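Local structure of Alpha/beta hydrolase (Xanthomonas campestris pv. campestris, 2QJW) at residues Ala19-Ala24 and Ala160-Ala165; Ala26-Arg31 and Arg167-Leu172; Arg68-Thr71 and Pro75-Leu78; Ser81-Tyr86 and Thr107-Leu112. The protein is an uncharacterised member of the alpha/beta hydrolase superfamily that probably hydrolyses a still unidentified substrate with a serine nucleophile. All blocks are in the same frame, centred on the assembly; numbering follows the deposited sequence.

Interaction 1 of 4, residues Ala19-Ala24 and Ala160-Ala165; sequences ALKVTA and AHVQAA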
loop_
_atom_site.group_PDB
_atom_site.type_symbol
_atom_site.label_atom_id
_atom_site.label_comp_id
_atom_site.label_asym_id
_atom_site.label_seq_id
_atom_site.Cartn_x
_atom_site.Cartn_y
_atom_site.Cartn_z
ATOM N N ALA A 19 -13.586 1.383 -19.336
ATOM C CA ALA A 19 -13.949 1.428 -17.940
ATOM C C ALA A 19 -12.972 2.329 -17.180
ATOM O O ALA A 19 -11.781 2.511 -17.537
ATOM C CB ALA A 19 -13.954 0.068 -17.380
ATOM N N LEU A 20 -13.481 2.873 -16.096
ATOM C CA LEU A 20 -12.740 3.823 -15.297
ATOM C C LEU A 20 -11.349 3.391 -14.853
ATOM O O LEU A 20 -10.387 4.135 -15.058
ATOM C CB LEU A 20 -13.557 4.124 -14.030
ATOM N N LYS A 21 -11.216 2.209 -14.259
ATOM C CA LYS A 21 -9.913 1.878 -13.661
ATOM C C LYS A 21 -8.838 1.575 -14.721
ATOM O O LYS A 21 -7.721 2.044 -14.572
ATOM C CB LYS A 21 -9.995 0.768 -12.605
ATOM C CG LYS A 21 -10.804 1.226 -11.399
ATOM C CD LYS A 21 -10.690 0.337 -10.205
ATOM C CE LYS A 21 -11.257 -1.029 -10.483
ATOM N NZ LYS A 21 -12.693 -1.086 -10.768
ATOM N N VAL A 22 -9.163 0.822 -15.775
ATOM C CA VAL A 22 -8.168 0.577 -16.828
ATOM C C VAL A 22 -7.826 1.852 -17.588
ATOM O O VAL A 22 -6.684 2.018 -17.972
ATOM C CB VAL A 22 -8.519 -0.569 -17.814
ATOM C CG1 VAL A 22 -8.379 -1.935 -17.069
ATOM C CG2 VAL A 22 -9.889 -0.345 -18.476
ATOM N N THR A 23 -8.788 2.774 -17.772
ATOM C CA THR A 23 -8.536 4.007 -18.412
ATOM C C THR A 23 -7.562 4.815 -17.555
ATOM O O THR A 23 -6.619 5.416 -18.051
ATOM C CB THR A 23 -9.879 4.745 -18.630
ATOM O OG1 THR A 23 -10.667 3.943 -19.524
ATOM C CG2 THR A 23 -9.620 6.088 -19.193
ATOM N N ALA A 24 -7.763 4.817 -16.264
ATOM C CA ALA A 24 -6.851 5.499 -15.347
ATOM C C ALA A 24 -5.459 4.914 -15.417
ATOM O O ALA A 24 -4.476 5.650 -15.407
ATOM C CB ALA A 24 -7.373 5.411 -13.915
ATOM N N ALA A 160 -13.840 4.585 -5.038
ATOM C CA ALA A 160 -13.309 5.742 -4.344
ATOM C C ALA A 160 -11.767 5.735 -4.264
ATOM O O ALA A 160 -11.180 6.614 -3.633
ATOM C CB ALA A 160 -13.896 5.838 -2.978
ATOM N N HIS A 161 -11.129 4.784 -4.942
ATOM C CA HIS A 161 -9.649 4.657 -4.878
ATOM C C HIS A 161 -9.008 4.523 -6.220
ATOM O O HIS A 161 -7.919 3.955 -6.347
ATOM C CB HIS A 161 -9.296 3.503 -3.934
ATOM C CG HIS A 161 -9.591 3.844 -2.527
ATOM N ND1 HIS A 161 -10.836 3.666 -1.953
ATOM C CD2 HIS A 161 -8.837 4.486 -1.613
ATOM C CE1 HIS A 161 -10.815 4.168 -0.732
ATOM N NE2 HIS A 161 -9.604 4.648 -0.491
ATOM N N VAL A 162 -9.553 5.158 -7.220
ATOM C CA VAL A 162 -8.963 5.104 -8.550
ATOM C C VAL A 162 -7.631 5.837 -8.528
ATOM O O VAL A 162 -6.670 5.371 -9.148
ATOM C CB VAL A 162 -9.882 5.684 -9.624
ATOM C CG1 VAL A 162 -9.184 5.667 -10.965
ATOM C CG2 VAL A 162 -11.158 4.881 -9.735
ATOM N N GLN A 163 -7.539 6.964 -7.834
ATOM C CA GLN A 163 -6.258 7.708 -7.737
ATOM C C GLN A 163 -5.236 6.921 -6.944
ATOM O O GLN A 163 -4.077 6.881 -7.325
ATOM C CB GLN A 163 -6.439 9.067 -7.058
ATOM N N ALA A 164 -5.617 6.311 -5.819
ATOM C CA ALA A 164 -4.705 5.499 -5.013
ATOM C C ALA A 164 -4.176 4.332 -5.843
ATOM O O ALA A 164 -2.964 4.057 -5.832
ATOM C CB ALA A 164 -5.402 5.007 -3.760
ATOM N N ALA A 165 -5.041 3.689 -6.596
ATOM C CA ALA A 165 -4.632 2.567 -7.450
ATOM C C ALA A 165 -3.704 3.019 -8.568
ATOM O O ALA A 165 -2.660 2.375 -8.823
ATOM C CB ALA A 165 -5.870 1.877 -8.016
#

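Interaction 2 of 4, residues Ala26-Arg31 and Arg167-Leu172; sequences AEVAER and RAFAEL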
loop_
_atom_site.group_PDB
_atom_site.type_symbol
_atom_site.label_atom_id
_atom_site.label_comp_id
_atom_site.label_asym_id
_atom_site.label_seq_id
_atom_site.Cartn_x
_atom_site.Cartn_y
_atom_site.Cartn_z
ATOM N N ALA A 26 -4.132 3.417 -17.991
ATOM C CA ALA A 26 -3.584 3.833 -19.295
ATOM C C ALA A 26 -3.031 5.260 -19.208
ATOM O O ALA A 26 -1.998 5.564 -19.813
ATOM C CB ALA A 26 -4.615 3.726 -20.366
ATOM N N GLU A 27 -3.698 6.131 -18.500
ATOM C CA GLU A 27 -3.206 7.492 -18.325
ATOM C C GLU A 27 -1.898 7.447 -17.536
ATOM O O GLU A 27 -0.980 8.196 -17.839
ATOM C CB GLU A 27 -4.273 8.345 -17.640
ATOM C CG GLU A 27 -3.802 9.763 -17.316
ATOM N N VAL A 28 -1.751 6.558 -16.553
ATOM C CA VAL A 28 -0.490 6.459 -15.820
ATOM C C VAL A 28 0.579 5.983 -16.742
ATOM O O VAL A 28 1.681 6.569 -16.775
ATOM C CB VAL A 28 -0.631 5.495 -14.624
ATOM C CG1 VAL A 28 0.679 5.174 -14.007
ATOM C CG2 VAL A 28 -1.514 6.118 -13.561
ATOM N N ALA A 29 0.335 4.924 -17.503
ATOM C CA ALA A 29 1.312 4.412 -18.451
ATOM C C ALA A 29 1.720 5.571 -19.382
ATOM O O ALA A 29 2.916 5.799 -19.577
ATOM C CB ALA A 29 0.786 3.254 -19.226
ATOM N N GLU A 30 0.736 6.286 -19.931
ATOM C CA GLU A 30 1.055 7.431 -20.821
ATOM C C GLU A 30 1.968 8.436 -20.192
ATOM O O GLU A 30 2.980 8.819 -20.789
ATOM C CB GLU A 30 -0.265 8.087 -21.216
ATOM C CG GLU A 30 -0.139 9.223 -22.250
ATOM C CD GLU A 30 0.304 8.761 -23.623
ATOM O OE1 GLU A 30 0.096 7.610 -24.073
ATOM O OE2 GLU A 30 0.886 9.600 -24.348
ATOM N N ARG A 31 1.658 8.871 -18.989
ATOM C CA ARG A 31 2.398 9.921 -18.302
ATOM C C ARG A 31 3.789 9.484 -17.882
ATOM O O ARG A 31 4.680 10.339 -17.665
ATOM C CB ARG A 31 1.620 10.448 -17.105
ATOM C CG ARG A 31 0.411 11.221 -17.533
ATOM C CD ARG A 31 -0.454 11.606 -16.349
ATOM N N ARG A 167 -1.662 5.624 -8.453
ATOM C CA ARG A 167 -0.411 5.933 -7.837
ATOM C C ARG A 167 0.377 4.649 -7.550
ATOM O O ARG A 167 1.608 4.638 -7.697
ATOM C CB ARG A 167 -0.627 6.762 -6.562
ATOM C CG ARG A 167 -0.806 8.217 -6.848
ATOM C CD ARG A 167 -0.895 8.991 -5.566
ATOM N NE ARG A 167 -2.203 8.811 -4.960
ATOM C CZ ARG A 167 -3.266 9.581 -5.191
ATOM N NH1 ARG A 167 -3.242 10.584 -6.068
ATOM N NH2 ARG A 167 -4.388 9.301 -4.548
ATOM N N ALA A 168 -0.297 3.573 -7.092
ATOM C CA ALA A 168 0.394 2.305 -6.819
ATOM C C ALA A 168 0.959 1.777 -8.141
ATOM O O ALA A 168 2.056 1.270 -8.174
ATOM C CB ALA A 168 -0.538 1.279 -6.178
ATOM N N PHE A 169 0.191 1.862 -9.230
ATOM C CA PHE A 169 0.710 1.417 -10.510
ATOM C C PHE A 169 1.922 2.241 -10.957
ATOM O O PHE A 169 2.916 1.698 -11.475
ATOM C CB PHE A 169 -0.399 1.481 -11.565
ATOM C CG PHE A 169 -0.045 0.863 -12.892
ATOM C CD1 PHE A 169 0.511 -0.389 -12.975
ATOM C CD2 PHE A 169 -0.401 1.530 -14.059
ATOM C CE1 PHE A 169 0.793 -0.920 -14.230
ATOM C CE2 PHE A 169 -0.116 0.981 -15.305
ATOM C CZ PHE A 169 0.465 -0.194 -15.367
ATOM N N ALA A 170 1.836 3.551 -10.796
ATOM C CA ALA A 170 2.944 4.405 -11.118
ATOM C C ALA A 170 4.177 4.023 -10.356
ATOM O O ALA A 170 5.291 4.036 -10.884
ATOM C CB ALA A 170 2.538 5.893 -10.784
ATOM N N GLU A 171 4.027 3.742 -9.080
ATOM C CA GLU A 171 5.146 3.345 -8.252
ATOM C C GLU A 171 5.802 2.058 -8.713
ATOM O O GLU A 171 7.048 1.882 -8.607
ATOM C CB GLU A 171 4.678 3.196 -6.821
ATOM C CG GLU A 171 4.451 4.533 -6.162
ATOM C CD GLU A 171 3.541 4.457 -4.951
ATOM O OE1 GLU A 171 3.191 3.337 -4.496
ATOM O OE2 GLU A 171 3.159 5.541 -4.467
ATOM N N LEU A 172 4.966 1.138 -9.200
ATOM C CA LEU A 172 5.471 -0.100 -9.782
ATOM C C LEU A 172 6.241 0.232 -11.045
ATOM O O LEU A 172 7.415 -0.190 -11.159
ATOM C CB LEU A 172 4.353 -1.072 -10.124
ATOM C CG LEU A 172 4.838 -2.368 -10.762
ATOM C CD1 LEU A 172 5.655 -3.227 -9.838
ATOM C CD2 LEU A 172 3.625 -3.140 -11.247
#

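Interaction 3 of 4, residues Arg68-Thr71 and Pro75-Leu78; sequences RAAT and PVVL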
loop_
_atom_site.group_PDB
_atom_site.type_symbol
_atom_site.label_atom_id
_atom_site.label_comp_id
_atom_site.label_asym_id
_atom_site.label_seq_id
_atom_site.Cartn_x
_atom_site.Cartn_y
_atom_site.Cartn_z
ATOM N N ARG A 68 2.446 -12.020 -25.884
ATOM C CA ARG A 68 3.540 -12.642 -26.624
ATOM C C ARG A 68 4.017 -11.700 -27.708
ATOM O O ARG A 68 5.235 -11.445 -27.808
ATOM C CB ARG A 68 3.022 -13.996 -27.170
ATOM C CG ARG A 68 3.888 -14.803 -28.081
ATOM C CD ARG A 68 5.104 -15.282 -27.438
ATOM N NE ARG A 68 4.907 -16.223 -26.323
ATOM C CZ ARG A 68 5.919 -16.674 -25.585
ATOM N NH1 ARG A 68 7.174 -16.264 -25.835
ATOM N NH2 ARG A 68 5.682 -17.503 -24.580
ATOM N N ALA A 69 3.086 -11.142 -28.484
ATOM C CA ALA A 69 3.449 -10.197 -29.526
ATOM C C ALA A 69 4.252 -9.023 -28.975
ATOM O O ALA A 69 5.238 -8.547 -29.561
ATOM C CB ALA A 69 2.163 -9.677 -30.253
ATOM N N ALA A 70 3.802 -8.512 -27.838
ATOM C CA ALA A 70 4.441 -7.408 -27.223
ATOM C C ALA A 70 5.860 -7.743 -26.739
ATOM O O ALA A 70 6.757 -6.919 -26.829
ATOM C CB ALA A 70 3.567 -6.834 -26.021
ATOM N N THR A 71 6.043 -8.946 -26.224
ATOM C CA THR A 71 7.371 -9.338 -25.701
ATOM C C THR A 71 8.341 -9.505 -26.856
ATOM O O THR A 71 9.529 -9.500 -26.607
ATOM C CB THR A 71 7.386 -10.604 -24.844
ATOM O OG1 THR A 71 6.963 -11.709 -25.646
ATOM C CG2 THR A 71 6.509 -10.373 -23.561
ATOM N N PRO A 75 10.005 -5.081 -23.249
ATOM C CA PRO A 75 9.407 -5.512 -21.982
ATOM C C PRO A 75 7.903 -5.240 -21.962
ATOM O O PRO A 75 7.394 -4.287 -22.573
ATOM C CB PRO A 75 10.095 -4.653 -20.930
ATOM C CG PRO A 75 11.380 -4.164 -21.618
ATOM C CD PRO A 75 10.980 -3.997 -23.051
ATOM N N VAL A 76 7.236 -6.106 -21.199
ATOM C CA VAL A 76 5.773 -6.028 -21.017
ATOM C C VAL A 76 5.425 -6.100 -19.543
ATOM O O VAL A 76 5.860 -6.998 -18.828
ATOM C CB VAL A 76 5.075 -7.170 -21.728
ATOM C CG1 VAL A 76 3.552 -7.105 -21.479
ATOM C CG2 VAL A 76 5.399 -7.116 -23.237
ATOM N N VAL A 77 4.565 -5.165 -19.136
ATOM C CA VAL A 77 3.896 -5.167 -17.834
ATOM C C VAL A 77 2.426 -5.521 -18.050
ATOM O O VAL A 77 1.767 -4.929 -18.939
ATOM C CB VAL A 77 4.036 -3.803 -17.118
ATOM C CG1 VAL A 77 3.168 -3.696 -15.907
ATOM C CG2 VAL A 77 5.520 -3.557 -16.790
ATOM N N LEU A 78 1.926 -6.500 -17.269
ATOM C CA LEU A 78 0.507 -6.881 -17.340
ATOM C C LEU A 78 -0.190 -6.364 -16.116
ATOM O O LEU A 78 0.324 -6.401 -15.000
ATOM C CB LEU A 78 0.358 -8.383 -17.380
ATOM C CG LEU A 78 1.078 -9.045 -18.553
ATOM C CD1 LEU A 78 0.910 -10.560 -18.457
ATOM C CD2 LEU A 78 0.570 -8.539 -19.883
HETATM O O HOH W 1 6.891 -4.373 -25.446
#

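Interaction 4 of 4, residues Ser81-Tyr86 and Thr107-Leu112; sequences SSLGSY and TKMGPL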
loop_
_atom_site.group_PDB
_atom_site.type_symbol
_atom_site.label_atom_id
_atom_site.label_comp_id
_atom_site.label_asym_id
_atom_site.label_seq_id
_atom_site.Cartn_x
_atom_site.Cartn_y
_atom_site.Cartn_z
ATOM N N SER A 81 -7.925 -5.593 -13.550
ATOM C CA SER A 81 -8.895 -5.494 -12.465
ATOM C C SER A 81 -9.731 -6.776 -12.433
ATOM O O SER A 81 -10.211 -7.182 -13.479
ATOM C CB SER A 81 -9.807 -4.306 -12.654
ATOM O OG SER A 81 -10.736 -4.255 -11.589
ATOM N N SER A 82 -9.868 -7.388 -11.249
ATOM C CA SER A 82 -10.770 -8.554 -11.022
ATOM C C SER A 82 -10.482 -9.662 -12.055
ATOM O O SER A 82 -9.367 -10.177 -12.076
ATOM C CB SER A 82 -12.225 -8.060 -10.960
ATOM O OG SER A 82 -12.977 -9.138 -10.363
ATOM N N LEU A 83 -11.459 -10.050 -12.891
ATOM C CA LEU A 83 -11.195 -11.102 -13.876
ATOM C C LEU A 83 -9.963 -10.770 -14.724
ATOM O O LEU A 83 -9.210 -11.659 -15.098
ATOM C CB LEU A 83 -12.402 -11.327 -14.756
ATOM C CG LEU A 83 -12.313 -12.493 -15.750
ATOM C CD1 LEU A 83 -11.956 -13.805 -15.092
ATOM C CD2 LEU A 83 -13.634 -12.590 -16.539
ATOM N N GLY A 84 -9.794 -9.471 -15.000
ATOM C CA GLY A 84 -8.616 -9.002 -15.747
ATOM C C GLY A 84 -7.341 -9.264 -15.015
ATOM O O GLY A 84 -6.312 -9.570 -15.634
ATOM N N SER A 85 -7.368 -9.148 -13.674
ATOM C CA SER A 85 -6.204 -9.507 -12.893
ATOM C C SER A 85 -5.891 -10.993 -12.931
ATOM O O SER A 85 -4.728 -11.366 -12.989
ATOM C CB SER A 85 -6.357 -9.067 -11.431
ATOM O OG SER A 85 -6.340 -7.672 -11.354
ATOM N N TYR A 86 -6.949 -11.793 -12.849
ATOM C CA TYR A 86 -6.796 -13.227 -12.893
ATOM C C TYR A 86 -6.098 -13.596 -14.199
ATOM O O TYR A 86 -5.118 -14.317 -14.172
ATOM C CB TYR A 86 -8.140 -13.890 -12.833
ATOM C CG TYR A 86 -8.039 -15.367 -13.010
ATOM C CD1 TYR A 86 -7.636 -16.200 -11.976
ATOM C CD2 TYR A 86 -8.325 -15.938 -14.230
ATOM C CE1 TYR A 86 -7.535 -17.606 -12.120
ATOM C CE2 TYR A 86 -8.221 -17.349 -14.422
ATOM C CZ TYR A 86 -7.830 -18.179 -13.372
ATOM O OH TYR A 86 -7.742 -19.516 -13.590
ATOM N N THR A 107 -8.766 -15.091 -6.125
ATOM C CA THR A 107 -7.833 -16.162 -5.873
ATOM C C THR A 107 -8.419 -17.504 -6.352
ATOM O O THR A 107 -7.657 -18.406 -6.570
ATOM C CB THR A 107 -7.413 -16.248 -4.413
ATOM O OG1 THR A 107 -8.576 -16.577 -3.616
ATOM C CG2 THR A 107 -6.820 -14.907 -3.940
ATOM N N LYS A 108 -9.743 -17.598 -6.494
ATOM C CA LYS A 108 -10.415 -18.821 -6.904
ATOM C C LYS A 108 -11.206 -18.542 -8.172
ATOM O O LYS A 108 -11.739 -17.441 -8.334
ATOM C CB LYS A 108 -11.378 -19.229 -5.803
ATOM C CG LYS A 108 -10.781 -19.392 -4.395
ATOM C CD LYS A 108 -11.890 -19.570 -3.333
ATOM C CE LYS A 108 -11.332 -19.456 -1.912
ATOM N NZ LYS A 108 -12.260 -20.029 -0.901
HETATM N N MSE A 109 -11.318 -19.538 -9.046
HETATM C CA MSE A 109 -12.006 -19.370 -10.319
HETATM C C MSE A 109 -12.743 -20.665 -10.664
HETATM O O MSE A 109 -12.458 -21.270 -11.689
HETATM C CB MSE A 109 -10.975 -18.969 -11.388
HETATM C CG MSE A 109 -11.502 -18.572 -12.798
HETATM SE SE MSE A 109 -12.662 -17.072 -12.857
HETATM C CE MSE A 109 -11.531 -15.707 -12.099
ATOM N N GLY A 110 -13.610 -21.097 -9.741
ATOM C CA GLY A 110 -14.458 -22.277 -9.915
ATOM C C GLY A 110 -13.638 -23.462 -10.356
ATOM O O GLY A 110 -12.631 -23.807 -9.723
ATOM N N PRO A 111 -14.015 -24.081 -11.485
ATOM C CA PRO A 111 -13.235 -25.210 -11.974
ATOM C C PRO A 111 -11.927 -24.842 -12.675
ATOM O O PRO A 111 -11.156 -25.724 -12.994
ATOM C CB PRO A 111 -14.194 -25.859 -12.988
ATOM C CG PRO A 111 -14.940 -24.712 -13.506
ATOM C CD PRO A 111 -15.159 -23.797 -12.374
ATOM N N LEU A 112 -11.637 -23.547 -12.868
ATOM C CA LEU A 112 -10.376 -23.149 -13.487
ATOM C C LEU A 112 -9.245 -23.072 -12.428
ATOM O O LEU A 112 -9.515 -23.077 -11.212
ATOM C CB LEU A 112 -10.485 -21.805 -14.243
ATOM C CG LEU A 112 -11.229 -21.869 -15.598
ATOM C CD1 LEU A 112 -11.264 -20.538 -16.326
ATOM C CD2 LEU A 112 -10.581 -22.936 -16.516
#

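Interaction 1 of 4, residues Ala19-Ala24 and Ala160-Ala165
Val-162 reaches across from the first turn of helix 162-174 and sets each of its two methyls against a different residue of helix 20-31. The tight half is the pair Ala-24 CB and Val-162 CG1, 3.5 Å apart, closer than carbons usually pack. CG1 gets there because it stands anti to the backbone N of Val-162 (chi1 177°), while CG2 takes the place beside that N and faces Lys-21. This second half is looser: Lys-21 CG lies 4.0 Å from Val-162 CG2, and the two side chains pass at a slant. Of the lysine side chain, CG alone comes this near the valine. Its chain bends at chi3 and chi4 and carries the ammonium group away from Val-162 to a hydrogen bond between NZ and the carbonyl oxygen of Arg-157. No hydrogen bond joins the two segments. None of the three touching residues is fully buried; Leu-20 beside them is exposed and Gln-163 points away, both modelled only as far as CB, consistent with mobile ends.

Each helix start has its own polar bonds. The carbonyl oxygen of the N-cap residue Ala-19 accepts from both Thr-23 N and, at 2.7 Å, Thr-23 OG1, the hydroxyl standing above the carbonyl plane. His-161, the N-cap of the other helix, bonds through ND1 to Asp-154 and packs on Arg-148 of the second subunit. The contact thus joins the N-terminal part of helix 20-31 to the first turn of helix 162-174, with Lys-21 and Ala-165 both resting on Met-103 of strand 99-103 in the parallel sheet.

Interaction 2 of 4, residues Ala26-Arg31 and Arg167-Leu172
Val-28 of helix 20-31 projects at helix 162-174 and meets Phe-169 and Ala-170, the residues through which this pair of helix segments touches. All contact across the gap is apolar. The first kind is aliphatic on aliphatic: Val-28 CG1, anti to its own amide nitrogen at chi1 169°, lies 3.8 Å from Ala-170 CB. The same methyl is as near to the backbone, with Val-28 CG1 and Ala-170 CA also 3.8 Å apart, and the small alanine lets it come down onto the helix itself. The CA atoms of Val-28 and Ala-170, the nearest such pair between the segments, are separated by 6.2 Å.

The second kind is aliphatic on aromatic. Phe-169 CD2 stands 3.8 Å from Val-28 CG1 and 4.0 Å from Val-28 CB, and the methyl approaches the ring obliquely. With CG swung anti to the backbone N (chi1 -172°), the phenyl reaches inward between helix and sheet, where it packs on Cys-7 and Leu-9 and meets Phe-101 with ring planes at about 45°.

The polar side chains find partners outside the two segments. Glu-30 OE1 pairs with His-36 NE2, and Arg-167 NE forms a salt bridge with Glu-171 OE2 of the second subunit, so helix 162-174 also takes part in the dimer contact. With no hydrogen bond or charge pair running between the segments, their association rests on shape and on removal of hydrocarbon from water, and one valine methyl is the hub of it.

Interaction 3 of 4, residues Arg68-Thr71 and Pro75-Leu78
Val-76, the first residue of strand 76-81, points one methyl at the last turn of helix 56-71 and has the greatest area buried by the contact. That methyl is CG2, which lies beside the backbone N of Val-76 and anti to its carbonyl carbon, while CG1 stands anti to that N (chi1 178°). Two residues of the helix end close on it. Ala-70 CB comes to 3.3 Å from Val-76 CG2, well inside the usual spacing of two methyls, so the packing is very tight here. Thr-71 CG2 stands 3.5 Å from Val-76 CG2, the two side chains meeting at about a right angle.

Thr-71 is fixed in rotation by its hydroxyl. OG1 occupies the crowded position between the backbone N and the carbonyl carbon (chi1 62°), and from there donates to Arg-68 O at 2.8 Å, tilted 20° from the carbonyl plane. This bond back onto the helix leaves CG2 to face the valine. Ala-70 contributes a polar link too: one water donates to both Ala-70 O and Pro-75 O, at 2.9 Å from each, and so ties the helix end to the residue before the strand.

Beyond the two segments, Ala-70 and Val-76 both pack on Ile-8 of strand 6-10, and Val-76 is bonded through its backbone to Arg-98. Helix 56-71 thus returns through a short loop into strand 76-81, a central strand of the parallel sheet: the alpha-to-beta half of a beta-alpha-beta crossover, the repeating connection of the alpha/beta hydrolase fold.

Interaction 4 of 4, residues Ser81-Tyr86 and Thr107-Leu112
Met-109, a selenomethionine, in the conformer described, one of two, lays its side chain over one face of the Tyr-86 ring. Its CE methyl is 3.9 Å from the ring centroid and 22° off the normal, a CH-pi contact, with its closest ring atom at the near end: Met-109 CE to Tyr-86 CG is 3.6 Å. Met-109 CG sits over the far end, 3.7 Å from Tyr-86 CZ. Bends at chi2 and chi3 (both near 60°) curl the chain back over the ring, leaving the selenium higher above the face, 4.8 Å from the centroid, in a longer Met-aromatic contact. Leu-83 adds a second contact to the methyl: Leu-83 CD1 and Met-109 CE are 3.6 Å apart, and the two side chains cross at about a right angle. At the phenol end, Tyr-86 OH meets Leu-112 CB at 3.6 Å.

The next shell holds these groups in place. Tyr-86 OH is hydrogen-bonded to the carbonyl oxygen of Pro-113, so the ring is tied to the loop it supports. A type II' turn from Met-109 to Leu-112, closed by Leu-112 N to Met-109 O at 2.7 Å, brings both hydrophobic residues to the tyrosine. Val-56 of helix 56-71 touches Tyr-86 and Leu-112, and Leu-53 packs on Met-109.

Leu-83 and Tyr-86 belong to the helix that follows Ser-82, whose positive phi of 53° is consistent with the strained turn of a nucleophile elbow. With Gly-80 and Gly-84 it fits the GxSxG pattern, and Ser-82 is probably the nucleophile of a triad with His-156 and Asp-130, as in alpha/beta hydrolases.

Overall arrangement
Interactions 1 and 2 bind the same two helices, 20-31 and 162-174, at successive places with centres about 10 Å apart; the first is a surface contact, while the second is partly buried through Phe-169. Both also reach the second subunit, which interactions 3 and 4 do not. Interaction 3 is the buried one, tying a helix end to a strand and adding a water bridge. Interaction 4 is partly buried and joins a helix to a loop through an aromatic face. Phe-169 of interaction 2 packs on Val-77 of interaction 3, and Lys-21 of interaction 1 touches Ser-81 of interaction 4. Strand 76-81 leads from interaction 3 into the probable nucleophile elbow of interaction 4.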